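Local coordinates for protein ICChI, a glycosylated chitinase (PDB 6IDN) that hydrolyses chitin and also has lysozyme activity, as a glycosylated family 18 plant chitinase with a TIM-barrel fold, at residues Y85-R90 and D132-L137; F124-G129 and Y165-A170; A155-C160 and Y178-F183. All blocks are in the same frame, centred on the assembly; numbering follows the deposited sequence. Where two conformers were deposited one is given.

Contact 1. Residues Y85-R90 and D132-L137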
loop_
_atom_site.group_PDB
_atom_site.type_symbol
_atom_site.label_atom_id
_atom_site.label_comp_id
_atom_site.label_asym_id
_atom_site.label_seq_id
_atom_site.Cartn_x
_atom_site.Cartn_y
_atom_site.Cartn_z
ATOM N N TYR A 85 -16.737 0.706 0.885
ATOM C CA TYR A 85 -16.190 -0.643 0.952
ATOM C C TYR A 85 -16.328 -1.199 2.360
ATOM O O TYR A 85 -16.218 -0.463 3.342
ATOM C CB TYR A 85 -14.727 -0.670 0.488
ATOM C CG TYR A 85 -13.784 0.213 1.274
ATOM C CD1 TYR A 85 -13.525 1.513 0.881
ATOM C CD2 TYR A 85 -13.091 -0.282 2.381
ATOM C CE1 TYR A 85 -12.645 2.317 1.592
ATOM C CE2 TYR A 85 -12.209 0.516 3.089
ATOM C CZ TYR A 85 -11.979 1.808 2.691
ATOM O OH TYR A 85 -11.094 2.590 3.387
ATOM N N TYR A 86 -16.601 -2.501 2.419
ATOM C CA TYR A 86 -16.637 -3.322 3.623
ATOM C C TYR A 86 -17.064 -4.725 3.218
ATOM O O TYR A 86 -17.694 -4.926 2.173
ATOM C CB TYR A 86 -17.588 -2.773 4.690
ATOM C CG TYR A 86 -19.028 -2.636 4.256
ATOM C CD1 TYR A 86 -19.917 -3.682 4.420
ATOM C CD2 TYR A 86 -19.503 -1.458 3.687
ATOM C CE1 TYR A 86 -21.245 -3.574 4.027
ATOM C CE2 TYR A 86 -20.831 -1.337 3.300
ATOM C CZ TYR A 86 -21.693 -2.400 3.461
ATOM O OH TYR A 86 -23.017 -2.276 3.079
ATOM N N LEU A 87 -16.708 -5.695 4.052
ATOM C CA LEU A 87 -17.008 -7.095 3.801
ATOM C C LEU A 87 -18.120 -7.534 4.738
ATOM O O LEU A 87 -18.126 -7.166 5.914
ATOM C CB LEU A 87 -15.769 -7.949 4.029
ATOM C CG LEU A 87 -14.559 -7.495 3.215
ATOM C CD1 LEU A 87 -13.310 -8.166 3.748
ATOM C CD2 LEU A 87 -14.750 -7.807 1.725
ATOM N N SER A 88 -19.048 -8.338 4.224
ATOM C CA SER A 88 -20.233 -8.662 5.002
ATOM C C SER A 88 -20.204 -10.046 5.652
ATOM O O SER A 88 -21.041 -10.306 6.530
ATOM C CB SER A 88 -21.489 -8.528 4.125
ATOM O OG SER A 88 -21.383 -9.318 2.956
ATOM N N SER A 89 -19.262 -10.918 5.279
ATOM C CA SER A 89 -19.259 -12.303 5.750
ATOM C C SER A 89 -17.969 -12.974 5.311
ATOM O O SER A 89 -17.221 -12.440 4.488
ATOM C CB SER A 89 -20.446 -13.084 5.201
ATOM O OG SER A 89 -20.274 -13.313 3.818
ATOM N N ARG A 90 -17.728 -14.180 5.837
ATOM C CA ARG A 90 -16.577 -14.957 5.364
ATOM C C ARG A 90 -16.717 -15.285 3.884
ATOM O O ARG A 90 -15.734 -15.237 3.130
ATOM C CB ARG A 90 -16.429 -16.264 6.159
ATOM C CG ARG A 90 -16.071 -16.160 7.637
ATOM C CD ARG A 90 -15.840 -17.560 8.239
ATOM N NE ARG A 90 -14.739 -18.209 7.543
ATOM C CZ ARG A 90 -13.465 -18.149 7.917
ATOM N NH1 ARG A 90 -13.114 -17.500 9.024
ATOM N NH2 ARG A 90 -12.536 -18.738 7.170
ATOM N N ASP A 132 -14.378 -5.983 9.899
ATOM C CA ASP A 132 -14.539 -7.433 9.926
ATOM C C ASP A 132 -14.129 -8.099 8.614
ATOM O O ASP A 132 -14.349 -7.573 7.516
ATOM C CB ASP A 132 -15.999 -7.806 10.238
ATOM C CG ASP A 132 -16.359 -7.618 11.693
ATOM O OD1 ASP A 132 -15.431 -7.443 12.513
ATOM O OD2 ASP A 132 -17.571 -7.666 12.025
ATOM N N TYR A 133 -13.556 -9.296 8.745
ATOM C CA TYR A 133 -13.286 -10.270 7.669
ATOM C C TYR A 133 -12.107 -9.915 6.772
ATOM O O TYR A 133 -11.859 -10.644 5.798
ATOM C CB TYR A 133 -14.527 -10.520 6.800
ATOM C CG TYR A 133 -15.732 -10.868 7.627
ATOM C CD1 TYR A 133 -15.764 -12.032 8.379
ATOM C CD2 TYR A 133 -16.825 -10.028 7.668
ATOM C CE1 TYR A 133 -16.847 -12.343 9.155
ATOM C CE2 TYR A 133 -17.911 -10.322 8.442
ATOM C CZ TYR A 133 -17.932 -11.490 9.175
ATOM O OH TYR A 133 -19.035 -11.789 9.956
ATOM N N TYR A 134 -11.335 -8.864 7.072
ATOM C CA TYR A 134 -10.115 -8.630 6.300
ATOM C C TYR A 134 -9.066 -9.699 6.584
ATOM O O TYR A 134 -8.214 -9.980 5.719
ATOM C CB TYR A 134 -9.578 -7.223 6.597
ATOM C CG TYR A 134 -10.431 -6.167 5.931
ATOM C CD1 TYR A 134 -10.441 -6.048 4.551
ATOM C CD2 TYR A 134 -11.238 -5.315 6.677
ATOM C CE1 TYR A 134 -11.235 -5.099 3.919
ATOM C CE2 TYR A 134 -12.041 -4.366 6.048
ATOM C CZ TYR A 134 -12.030 -4.258 4.678
ATOM O OH TYR A 134 -12.821 -3.319 4.060
ATOM N N ASP A 135 -9.102 -10.308 7.776
ATOM C CA ASP A 135 -8.266 -11.482 8.015
ATOM C C ASP A 135 -8.622 -12.612 7.053
ATOM O O ASP A 135 -7.732 -13.263 6.487
ATOM C CB ASP A 135 -8.364 -11.954 9.481
ATOM C CG ASP A 135 -9.794 -12.123 10.014
ATOM O OD1 ASP A 135 -10.783 -11.692 9.391
ATOM O OD2 ASP A 135 -9.912 -12.688 11.137
ATOM N N THR A 136 -9.918 -12.856 6.851
ATOM C CA THR A 136 -10.360 -13.897 5.925
ATOM C C THR A 136 -9.984 -13.544 4.486
ATOM O O THR A 136 -9.528 -14.410 3.727
ATOM C CB THR A 136 -11.878 -14.104 6.081
ATOM O OG1 THR A 136 -12.182 -14.388 7.464
ATOM C CG2 THR A 136 -12.386 -15.252 5.217
ATOM N N LEU A 137 -10.116 -12.266 4.102
ATOM C CA LEU A 137 -9.711 -11.859 2.755
ATOM C C LEU A 137 -8.232 -12.148 2.523
ATOM O O LEU A 137 -7.859 -12.688 1.471
ATOM C CB LEU A 137 -10.032 -10.368 2.524
ATOM C CG LEU A 137 -9.602 -9.752 1.185
ATOM C CD1 LEU A 137 -10.222 -10.532 0.009
ATOM C CD2 LEU A 137 -9.966 -8.279 1.126
HETATM O O HOH W 1 -15.475 -5.148 6.573
#
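Leu87 and Asp132 are joined through a water that lies 2.9 Å from Leu87 N, whose N-H it accepts, and 2.8 Å from Asp132 O. It bridges the loop after strand 84-85 and the turn leading into helix 134-148. The Leu87 side chain packs against the residues of that turn. Its CB lies against Tyr133 CB, while CD1 passes Tyr133 O and settles over one face of the Tyr134 ring, a CH-pi contact of 3.9 Å from CD1 to the ring centroid. The same methyl reaches Leu137 CB at 4.1 Å, one helical turn beyond Tyr133. With CG opposite the carbonyl carbon and beside the backbone N (chi1 -55°), the methyl CD1 is carried over the Tyr134 ring.

Tyr133, the N-cap residue of the helix, lays its ring on the backbone of the other segment. Ser89 C sits over the ring centre, Arg90 N over the same face nearer the rim, and Leu87 O meets the edge close to the ring plane. The nearest approach is Ser89 N to Tyr133 CE2, 3.5 Å. Arg90 bends at chi3 (61°) and brings one guanidinium face over Thr136, CG2 lying 4.0 Å from NH2 and OG1 3.6 Å from NH1. At the far end the Tyr134 hydroxyl meets the edge of the Tyr85 ring, OH to CD2 3.5 Å. The Tyr85 hydroxyl itself is bonded to Gly80 O and Glu127 N, which hold the phenol end of that ring, whereas Ser89 OG caps Asp92 N at the start of helix 90-103. Two helix starts of the barrel wall are thus matched mainly by shape, with a water bridging two backbone groups and leucine and tyrosine surfaces supplying the cohesion.

Contact 2. Residues F124-G129 and Y165-A170. With NAG (2-acetamido-2-deoxy-beta-D-glucopyranose), chain C.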
loop_
_atom_site.group_PDB
_atom_site.type_symbol
_atom_site.label_atom_id
_atom_site.label_comp_id
_atom_site.label_asym_id
_atom_site.label_seq_id
_atom_site.Cartn_x
_atom_site.Cartn_y
_atom_site.Cartn_z
ATOM N N PHE A 124 -3.641 -3.462 1.613
ATOM C CA PHE A 124 -4.861 -3.261 2.405
ATOM C C PHE A 124 -4.775 -1.880 3.053
ATOM O O PHE A 124 -4.212 -1.734 4.136
ATOM C CB PHE A 124 -4.998 -4.320 3.499
ATOM C CG PHE A 124 -5.391 -5.698 3.032
ATOM C CD1 PHE A 124 -4.714 -6.354 2.007
ATOM C CD2 PHE A 124 -6.408 -6.377 3.695
ATOM C CE1 PHE A 124 -5.075 -7.636 1.631
ATOM C CE2 PHE A 124 -6.772 -7.676 3.338
ATOM C CZ PHE A 124 -6.120 -8.305 2.296
ATOM N N ASP A 125 -5.343 -0.867 2.395
ATOM C CA ASP A 125 -5.347 0.495 2.942
ATOM C C ASP A 125 -6.730 0.814 3.503
ATOM O O ASP A 125 -7.424 1.718 3.068
ATOM C CB ASP A 125 -4.917 1.507 1.875
ATOM C CG ASP A 125 -4.642 2.890 2.453
ATOM O OD1 ASP A 125 -4.566 3.025 3.693
ATOM O OD2 ASP A 125 -4.515 3.864 1.672
ATOM N N ILE A 126 -7.125 0.009 4.484
ATOM C CA ILE A 126 -8.470 0.064 5.051
ATOM C C ILE A 126 -8.513 1.193 6.080
ATOM O O ILE A 126 -7.906 1.094 7.145
ATOM C CB ILE A 126 -8.854 -1.284 5.680
ATOM C CG1 ILE A 126 -8.647 -2.432 4.676
ATOM C CG2 ILE A 126 -10.302 -1.261 6.183
ATOM C CD1 ILE A 126 -9.263 -2.173 3.283
ATOM N N GLU A 127 -9.236 2.269 5.761
ATOM C CA GLU A 127 -9.306 3.453 6.608
ATOM C C GLU A 127 -10.707 3.778 7.095
ATOM O O GLU A 127 -10.868 4.730 7.873
ATOM C CB GLU A 127 -8.781 4.689 5.865
ATOM C CG GLU A 127 -7.367 4.607 5.365
ATOM C CD GLU A 127 -6.960 5.880 4.654
ATOM O OE1 GLU A 127 -7.293 6.977 5.158
ATOM O OE2 GLU A 127 -6.315 5.792 3.591
ATOM N N ASP A 128 -11.724 3.058 6.641
ATOM C CA ASP A 128 -13.078 3.331 7.101
ATOM C C ASP A 128 -13.921 2.089 6.864
ATOM O O ASP A 128 -13.481 1.127 6.237
ATOM C CB ASP A 128 -13.679 4.581 6.430
ATOM C CG ASP A 128 -14.055 4.358 4.976
ATOM O OD1 ASP A 128 -13.147 4.075 4.181
ATOM O OD2 ASP A 128 -15.251 4.495 4.616
ATOM N N GLY A 129 -15.143 2.125 7.396
ATOM C CA GLY A 129 -16.044 0.994 7.293
ATOM C C GLY A 129 -15.736 -0.083 8.317
ATOM O O GLY A 129 -14.783 -0.004 9.099
ATOM N N TYR A 165 -7.519 -0.291 14.523
ATOM C CA TYR A 165 -8.871 -0.850 14.525
ATOM C C TYR A 165 -9.149 -1.633 13.251
ATOM O O TYR A 165 -9.670 -2.754 13.298
ATOM C CB TYR A 165 -9.927 0.251 14.683
ATOM C CG TYR A 165 -11.322 -0.182 14.222
ATOM C CD1 TYR A 165 -12.096 -1.050 14.987
ATOM C CD2 TYR A 165 -11.860 0.269 13.021
ATOM C CE1 TYR A 165 -13.365 -1.457 14.565
ATOM C CE2 TYR A 165 -13.133 -0.132 12.595
ATOM C CZ TYR A 165 -13.878 -0.996 13.368
ATOM O OH TYR A 165 -15.146 -1.387 12.945
ATOM N N TYR A 166 -8.823 -1.046 12.095
ATOM C CA TYR A 166 -9.270 -1.630 10.838
ATOM C C TYR A 166 -8.478 -2.864 10.478
ATOM O O TYR A 166 -9.028 -3.802 9.891
ATOM C CB TYR A 166 -9.173 -0.611 9.705
ATOM C CG TYR A 166 -10.059 0.575 9.947
ATOM C CD1 TYR A 166 -11.417 0.527 9.666
ATOM C CD2 TYR A 166 -9.540 1.735 10.491
ATOM C CE1 TYR A 166 -12.230 1.627 9.925
ATOM C CE2 TYR A 166 -10.335 2.826 10.749
ATOM C CZ TYR A 166 -11.678 2.770 10.460
ATOM O OH TYR A 166 -12.454 3.884 10.722
ATOM N N LEU A 167 -7.185 -2.877 10.812
ATOM C CA LEU A 167 -6.276 -3.876 10.280
ATOM C C LEU A 167 -5.663 -4.787 11.325
ATOM O O LEU A 167 -4.849 -5.647 10.961
ATOM C CB LEU A 167 -5.153 -3.198 9.481
ATOM C CG LEU A 167 -5.640 -2.567 8.184
ATOM C CD1 LEU A 167 -4.574 -1.659 7.599
ATOM C CD2 LEU A 167 -6.012 -3.682 7.204
ATOM N N ARG A 168 -6.010 -4.649 12.607
ATOM C CA ARG A 168 -5.320 -5.475 13.598
ATOM C C ARG A 168 -5.559 -6.956 13.337
ATOM O O ARG A 168 -4.624 -7.753 13.423
ATOM C CB ARG A 168 -5.724 -5.086 15.022
ATOM C CG ARG A 168 -7.119 -5.382 15.394
ATOM C CD ARG A 168 -7.445 -4.793 16.762
ATOM N NE ARG A 168 -6.755 -5.496 17.839
ATOM C CZ ARG A 168 -6.925 -5.232 19.131
ATOM N NH1 ARG A 168 -7.750 -4.257 19.520
ATOM N NH2 ARG A 168 -6.257 -5.930 20.042
ATOM N N GLU A 169 -6.779 -7.338 12.950
ATOM C CA GLU A 169 -7.068 -8.755 12.727
ATOM C C GLU A 169 -6.350 -9.269 11.493
ATOM O O GLU A 169 -5.823 -10.387 11.489
ATOM C CB GLU A 169 -8.572 -8.986 12.581
ATOM C CG GLU A 169 -9.373 -8.832 13.862
ATOM C CD GLU A 169 -10.851 -9.101 13.646
ATOM O OE1 GLU A 169 -11.279 -9.169 12.474
ATOM O OE2 GLU A 169 -11.601 -9.248 14.639
ATOM N N ALA A 170 -6.340 -8.480 10.423
ATOM C CA ALA A 170 -5.640 -8.910 9.219
ATOM C C ALA A 170 -4.156 -9.076 9.504
ATOM O O ALA A 170 -3.549 -10.102 9.159
ATOM C CB ALA A 170 -5.884 -7.894 8.094
HETATM C C1 NAG C . -3.646 -11.549 18.015
HETATM C C2 NAG C . -3.997 -10.494 19.063
HETATM C C3 NAG C . -3.790 -11.055 20.475
HETATM C C4 NAG C . -4.528 -12.381 20.624
HETATM C C5 NAG C . -4.118 -13.337 19.510
HETATM C C6 NAG C . -4.883 -14.642 19.517
HETATM C C7 NAG C . -3.735 -8.123 18.467
HETATM C C8 NAG C . -2.769 -6.988 18.292
HETATM N N2 NAG C . -3.206 -9.290 18.854
HETATM O O3 NAG C . -4.277 -10.130 21.449
HETATM O O4 NAG C . -4.225 -12.968 21.885
HETATM O O5 NAG C . -4.399 -12.720 18.246
HETATM O O6 NAG C . -4.482 -15.485 18.445
HETATM O O7 NAG C . -4.941 -7.983 18.293
HETATM O O HOH W 2 -15.159 4.021 9.751
#
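Ile126 and Tyr166 mark the closest passage of the two backbones, CA to CA 6.1 Å, where the end of strand 121-126 runs past the turn that leads into helix 168-171. The segments do not pair as strands; side chains of the turn reach across to the backbone of the strand's end. Tyr166 does most of this. Its CB rests on Ile126 O at 3.3 Å and on Ile126 CG2, and one face of its ring lies over the peptide unit of Glu127 C and Asp128 N. Gly129 O comes in at the ring edge, near its plane, 3.1 Å from CE1. The phenol oxygen shares a water with Gly129 N, 2.9 Å from Tyr166 OH and 3.0 Å from the amide, which donates to it. Leu167, with CG beside its backbone N (chi1 -69°), spreads two methyls inward: CD1 on Phe124 O at 3.5 Å, CD2 between Phe124 CB and Ile126 CG1. Arg168 turns outward, and its NE (3.1 Å) and NH2 (3.0 Å) both bond to O7 of a NAG in a glycan pocket that includes Phe162 and Asn172.

Segment 124-129 carries the end of the DxxDxDxE signature of family 18, which lines the active site in relatives. Tyr166 and Leu167 therefore cover the backbone at the end of that signature, while Arg168 offers two N-H groups to one glycan oxygen.

Contact 3. Residues A155-C160 and Y178-F183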
loop_
_atom_site.group_PDB
_atom_site.type_symbol
_atom_site.label_atom_id
_atom_site.label_comp_id
_atom_site.label_asym_id
_atom_site.label_seq_id
_atom_site.Cartn_x
_atom_site.Cartn_y
_atom_site.Cartn_z
ATOM N N ALA A 155 0.101 -6.747 1.540
ATOM C CA ALA A 155 0.639 -5.584 2.225
ATOM C C ALA A 155 -0.492 -4.910 2.986
ATOM O O ALA A 155 -1.650 -4.965 2.569
ATOM C CB ALA A 155 1.296 -4.597 1.231
ATOM N N ALA A 156 -0.150 -4.284 4.118
ATOM C CA ALA A 156 -1.130 -3.560 4.929
ATOM C C ALA A 156 -0.613 -2.175 5.270
ATOM O O ALA A 156 0.586 -1.993 5.497
ATOM C CB ALA A 156 -1.448 -4.302 6.242
ATOM N N ALA A 157 -1.542 -1.216 5.397
ATOM C CA ALA A 157 -1.210 0.186 5.651
ATOM C C ALA A 157 -1.961 0.718 6.869
ATOM O O ALA A 157 -2.802 1.621 6.757
ATOM C CB ALA A 157 -1.514 1.043 4.413
ATOM N N PRO A 158 -1.662 0.198 8.055
ATOM C CA PRO A 158 -2.313 0.720 9.262
ATOM C C PRO A 158 -1.786 2.100 9.621
ATOM O O PRO A 158 -0.693 2.501 9.235
ATOM C CB PRO A 158 -1.927 -0.298 10.339
ATOM C CG PRO A 158 -0.526 -0.743 9.917
ATOM C CD PRO A 158 -0.604 -0.781 8.378
ATOM N N ALA A 159 -2.573 2.817 10.423
ATOM C CA ALA A 159 -2.079 4.043 11.032
ATOM C C ALA A 159 -1.235 3.694 12.255
ATOM O O ALA A 159 -1.229 2.558 12.735
ATOM C CB ALA A 159 -3.245 4.960 11.399
ATOM N N CYS A 160 -0.501 4.683 12.782
ATOM C CA CYS A 160 0.549 4.329 13.731
ATOM C C CYS A 160 0.056 3.998 15.136
ATOM O O CYS A 160 0.831 3.430 15.907
ATOM C CB CYS A 160 1.618 5.427 13.818
ATOM S SG CYS A 160 1.076 7.149 14.136
ATOM N N TYR A 178 4.316 -7.317 3.740
ATOM C CA TYR A 178 4.711 -5.934 3.958
ATOM C C TYR A 178 3.697 -5.285 4.873
ATOM O O TYR A 178 2.497 -5.494 4.708
ATOM C CB TYR A 178 4.759 -5.129 2.629
ATOM C CG TYR A 178 5.699 -5.687 1.583
ATOM C CD1 TYR A 178 5.243 -6.626 0.669
ATOM C CD2 TYR A 178 7.019 -5.290 1.523
ATOM C CE1 TYR A 178 6.070 -7.159 -0.255
ATOM C CE2 TYR A 178 7.868 -5.823 0.564
ATOM C CZ TYR A 178 7.374 -6.767 -0.312
ATOM O OH TYR A 178 8.166 -7.326 -1.286
ATOM N N VAL A 179 4.168 -4.478 5.811
ATOM C CA VAL A 179 3.272 -3.610 6.593
ATOM C C VAL A 179 3.971 -2.255 6.628
ATOM O O VAL A 179 5.096 -2.152 7.122
ATOM C CB VAL A 179 2.998 -4.120 8.020
ATOM C CG1 VAL A 179 2.191 -3.058 8.776
ATOM C CG2 VAL A 179 2.221 -5.445 7.960
ATOM N N TRP A 180 3.348 -1.221 6.048
ATOM C CA TRP A 180 3.865 0.145 6.124
ATOM C C TRP A 180 2.994 0.910 7.093
ATOM O O TRP A 180 1.826 1.171 6.809
ATOM C CB TRP A 180 3.906 0.827 4.752
ATOM C CG TRP A 180 2.948 0.307 3.724
ATOM C CD1 TRP A 180 1.606 0.541 3.654
ATOM C CD2 TRP A 180 3.278 -0.478 2.585
ATOM N NE1 TRP A 180 1.070 -0.074 2.549
ATOM C CE2 TRP A 180 2.080 -0.684 1.864
ATOM C CE3 TRP A 180 4.477 -1.007 2.085
ATOM C CZ2 TRP A 180 2.031 -1.428 0.713
ATOM C CZ3 TRP A 180 4.421 -1.761 0.892
ATOM C CH2 TRP A 180 3.199 -1.951 0.241
ATOM N N VAL A 181 3.559 1.264 8.237
ATOM C CA VAL A 181 2.826 1.943 9.300
ATOM C C VAL A 181 2.823 3.436 9.014
ATOM O O VAL A 181 3.884 4.042 8.822
ATOM C CB VAL A 181 3.445 1.642 10.670
ATOM C CG1 VAL A 181 2.603 2.286 11.752
ATOM C CG2 VAL A 181 3.563 0.134 10.885
ATOM N N GLN A 182 1.633 4.029 8.962
ATOM C CA GLN A 182 1.497 5.431 8.573
ATOM C C GLN A 182 1.749 6.320 9.779
ATOM O O GLN A 182 0.880 6.496 10.628
ATOM C CB GLN A 182 0.118 5.703 7.971
ATOM C CG GLN A 182 -0.168 5.002 6.631
ATOM C CD GLN A 182 -1.655 4.975 6.279
ATOM O OE1 GLN A 182 -2.500 5.133 7.140
ATOM N NE2 GLN A 182 -1.965 4.748 5.013
ATOM N N PHE A 183 2.939 6.910 9.822
ATOM C CA PHE A 183 3.304 7.849 10.884
ATOM C C PHE A 183 3.001 9.267 10.400
ATOM O O PHE A 183 3.881 10.097 10.181
ATOM C CB PHE A 183 4.772 7.663 11.268
ATOM C CG PHE A 183 5.010 6.476 12.145
ATOM C CD1 PHE A 183 4.864 6.593 13.505
ATOM C CD2 PHE A 183 5.304 5.235 11.602
ATOM C CE1 PHE A 183 5.064 5.489 14.338
ATOM C CE2 PHE A 183 5.498 4.135 12.430
ATOM C CZ PHE A 183 5.371 4.268 13.794
#
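The Trp180 indole is bordered by three consecutive residues of the facing segment. Ala156 O lies over one face, 3.3 Å from CD1; Ala157 CB meets the edge in the ring plane, only 3.2 Å from the same CD1; and Ala155 CB comes in obliquely on the six-membered ring, 3.3 Å from CZ2. The fit is tight, and chi1 is 25°, well off a staggered value, which suggests some strain. NE1 finds a weak bond to Asp123 OD1 in the next strand but one. The Phe183 ring carries Cys160 CB over one face, a CH-pi contact 3.7 Å from the centroid, with the sulfur of the Cys160-Cys189 disulfide oblique to the same ring.

Strands 153-156 and 178-182 are parallel neighbours in the TIM barrel, consecutive strands of a beta-alpha-beta unit whose connection contains helix 168-171. Ala156 N donates to Tyr178 O at 3.0 Å, and its carbonyl receives Trp180 N at 2.9 Å nearly along the C=O axis. Pro158 breaks the ladder: it has no N-H to offer Trp180 O, and its CD lies near that oxygen instead. The proline's own carbonyl takes up the pairing again, receiving Gln182 N at 2.8 Å, almost straight (168°). The Gln182 side chain runs beside Ala157 O, and its NE2 makes a weak bond to Asp125 OD1. The proline ring crosses Val179 at about a right angle, CD to CG1 3.6 Å.

With an alanine at Trp180 the methyls of Ala155 and Ala157 would probably face a gap, and Asp123 OD1 would lose its weak indole N-H partner. Further along, Val181 CG1 packs on Cys160, and helix 196-206 covers this side, Trp206 touching Pro158 and Val181, Leu198 touching Phe183.

Contact 3 is the most buried of the three, a parallel strand pair held by direct backbone hydrogen bonds. Contacts 1 and 2 lie farther out, partly buried, and each uses a water to join its segments. All three gather around strand 121-126: contact 2 contains its end, Tyr85 and Tyr134 of contact 1 pack on Ile126, and contact 3 pairs with it where Phe124 N and O meet Ala155 O and Ala157 N. Contact 1 also meets contact 2 where Asp135 CB packs on Glu169 O, but does not touch contact 3. Moving outward, the chemistry passes from small alanines fitted round an indole to tyrosine faces on backbone, and then to an exposed arginine in contact 1 and a glycan-binding one in contact 2.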